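Local coordinates for protein transcriptional regulator (Streptococcus dysgalactiae, PDB 4YV9) that probably regulates transcription in quorum sensing, binding DNA through a helix-turn-helix domain and SHP pheromone peptides through its helical-repeat domain, at residues 246-251 with 268-273. Sequence-based numbering, arbitrary orientation.
Sequences DMRQAL and EHYRKE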
loop_
_atom_site.group_PDB
_atom_site.type_symbol
_atom_site.label_atom_id
_atom_site.label_comp_id
_atom_site.label_asym_id
_atom_site.label_seq_id
_atom_site.Cartn_x
_atom_site.Cartn_y
_atom_site.Cartn_z
ATOM N N ASP B 246 3.634 28.627 -0.194
ATOM C CA ASP B 246 3.535 27.168 -0.265
ATOM C C ASP B 246 4.018 26.504 1.026
ATOM O O ASP B 246 3.359 25.600 1.550
ATOM C CB ASP B 246 4.323 26.635 -1.454
ATOM C CG ASP B 246 3.705 27.036 -2.782
ATOM O OD1 ASP B 246 2.566 27.561 -2.781
ATOM O OD2 ASP B 246 4.352 26.812 -3.825
HETATM N N MSE B 247 5.151 26.969 1.551
HETATM C CA MSE B 247 5.705 26.387 2.769
HETATM C C MSE B 247 4.777 26.629 3.954
HETATM O O MSE B 247 4.567 25.729 4.780
HETATM C CB MSE B 247 7.103 26.951 3.056
HETATM C CG MSE B 247 8.168 26.481 2.065
HETATM SE SE MSE B 247 9.790 27.597 2.049
HETATM C CE MSE B 247 10.926 26.518 3.182
ATOM N N ARG B 248 4.219 27.837 4.049
ATOM C CA ARG B 248 3.299 28.136 5.149
ATOM C C ARG B 248 2.014 27.294 5.054
ATOM O O ARG B 248 1.463 26.891 6.072
ATOM C CB ARG B 248 2.964 29.625 5.186
ATOM C CG ARG B 248 3.975 30.429 5.995
ATOM C CD ARG B 248 3.691 31.925 5.936
ATOM N NE ARG B 248 3.543 32.374 4.554
ATOM C CZ ARG B 248 3.813 33.604 4.134
ATOM N NH1 ARG B 248 4.244 34.526 4.989
ATOM N NH2 ARG B 248 3.650 33.911 2.855
ATOM N N GLN B 249 1.545 27.029 3.834
ATOM C CA GLN B 249 0.385 26.152 3.637
ATOM C C GLN B 249 0.668 24.724 4.110
ATOM O O GLN B 249 -0.164 24.096 4.776
ATOM C CB GLN B 249 -0.037 26.146 2.161
ATOM C CG GLN B 249 -0.646 27.477 1.704
ATOM C CD GLN B 249 -0.868 27.518 0.209
ATOM O OE1 GLN B 249 -0.618 26.540 -0.479
ATOM N NE2 GLN B 249 -1.341 28.648 -0.298
ATOM N N ALA B 250 1.851 24.216 3.781
ATOM C CA ALA B 250 2.238 22.880 4.229
ATOM C C ALA B 250 2.266 22.815 5.746
ATOM O O ALA B 250 1.812 21.833 6.325
ATOM C CB ALA B 250 3.590 22.480 3.655
ATOM N N LEU B 251 2.779 23.866 6.391
ATOM C CA LEU B 251 2.827 23.903 7.851
ATOM C C LEU B 251 1.419 23.802 8.423
ATOM O O LEU B 251 1.180 23.052 9.374
ATOM C CB LEU B 251 3.506 25.190 8.363
ATOM C CG LEU B 251 5.011 25.350 8.132
ATOM C CD1 LEU B 251 5.545 26.694 8.672
ATOM C CD2 LEU B 251 5.769 24.183 8.734
ATOM N N GLU B 268 10.631 24.653 12.217
ATOM C CA GLU B 268 12.022 24.922 12.573
ATOM C C GLU B 268 12.863 25.207 11.323
ATOM O O GLU B 268 13.677 26.132 11.309
ATOM C CB GLU B 268 12.601 23.739 13.351
ATOM C CG GLU B 268 13.960 23.977 13.973
ATOM C CD GLU B 268 13.876 24.788 15.247
ATOM O OE1 GLU B 268 12.769 24.878 15.817
ATOM O OE2 GLU B 268 14.913 25.337 15.678
ATOM N N HIS B 269 12.659 24.402 10.280
ATOM C CA HIS B 269 13.325 24.599 8.989
ATOM C C HIS B 269 12.950 25.955 8.409
ATOM O O HIS B 269 13.814 26.708 7.953
ATOM C CB HIS B 269 12.950 23.481 8.008
ATOM C CG HIS B 269 13.693 23.535 6.705
ATOM N ND1 HIS B 269 13.511 24.540 5.780
ATOM C CD2 HIS B 269 14.614 22.697 6.171
ATOM C CE1 HIS B 269 14.291 24.323 4.736
ATOM N NE2 HIS B 269 14.970 23.210 4.948
ATOM N N TYR B 270 11.656 26.264 8.440
ATOM C CA TYR B 270 11.151 27.548 7.970
ATOM C C TYR B 270 11.805 28.747 8.691
ATOM O O TYR B 270 12.380 29.617 8.040
ATOM C CB TYR B 270 9.626 27.608 8.127
ATOM C CG TYR B 270 9.004 28.802 7.439
ATOM C CD1 TYR B 270 8.566 28.720 6.120
ATOM C CD2 TYR B 270 8.875 30.023 8.100
ATOM C CE1 TYR B 270 8.009 29.821 5.481
ATOM C CE2 TYR B 270 8.319 31.123 7.469
ATOM C CZ TYR B 270 7.885 31.013 6.163
ATOM O OH TYR B 270 7.334 32.106 5.540
ATOM N N ARG B 271 11.718 28.798 10.019
ATOM C CA ARG B 271 12.291 29.912 10.776
ATOM C C ARG B 271 13.795 30.078 10.549
ATOM O O ARG B 271 14.321 31.192 10.621
ATOM C CB ARG B 271 12.015 29.745 12.272
ATOM C CG ARG B 271 10.629 30.202 12.699
ATOM C CD ARG B 271 10.438 30.060 14.202
ATOM N NE ARG B 271 10.686 28.688 14.640
ATOM C CZ ARG B 271 9.954 28.039 15.540
ATOM N NH1 ARG B 271 10.262 26.790 15.862
ATOM N NH2 ARG B 271 8.917 28.633 16.117
ATOM N N LYS B 272 14.481 28.973 10.268
ATOM C CA LYS B 272 15.922 29.011 10.019
ATOM C C LYS B 272 16.250 29.481 8.600
ATOM O O LYS B 272 16.988 30.448 8.415
ATOM C CB LYS B 272 16.545 27.634 10.265
ATOM C CG LYS B 272 17.842 27.382 9.499
ATOM C CD LYS B 272 19.052 27.302 10.417
ATOM C CE LYS B 272 20.187 26.519 9.765
ATOM N NZ LYS B 272 21.528 27.027 10.169
ATOM N N GLU B 273 15.694 28.804 7.601
ATOM C CA GLU B 273 16.060 29.078 6.217
ATOM C C GLU B 273 15.311 30.267 5.610
ATOM O O GLU B 273 15.729 30.806 4.584
ATOM C CB GLU B 273 15.838 27.831 5.362
ATOM C CG GLU B 273 16.723 26.654 5.757
ATOM C CD GLU B 273 18.194 26.888 5.457
ATOM O OE1 GLU B 273 18.656 26.463 4.375
ATOM O OE2 GLU B 273 18.891 27.492 6.302
#
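Y270 reaches across from its helix to pack among M247, R248 and L251, with no hydrogen bond between the two segments. Its CG stands anti to the backbone N (chi1 -170°), which carries the ring toward helix 242-256, the segment axes being 11.1 Å apart at closest approach; a long aromatic side chain can bridge that distance. The ring presents an edge to M247, whose CB sits near the ring plane, 3.8 Å from CD1 of Y270. Further along, the selenium of M247, a selenomethionine, lies obliquely beside the same ring, 5.5 Å from its centroid, in a Met-aromatic contact. Helices 242-256 and 260-273 form an antiparallel hairpin at the C-terminal end of the TPR-like helical repeat domain, their segments inclined at 155°. Flexible and apolar, M247 suits this buried spot: its chain bends at chi3 and brings CE to 4.2 Å from ND1 of H269, whose side chain it crosses at about a right angle, while Y229 and Y233 of helix 221-236 touch it too. L251, buried and apolar, adds one of its two methyls, CD1, 4.2 Å from CB of Y270. On the exposed side, apolar CG and CD of R248 run past the phenol, CD lying 3.7 Å from OH of Y270; that oxygen sits over one guanidinium face, the two planes 33° apart, while NH2 carries the charge to a salt bridge with D245.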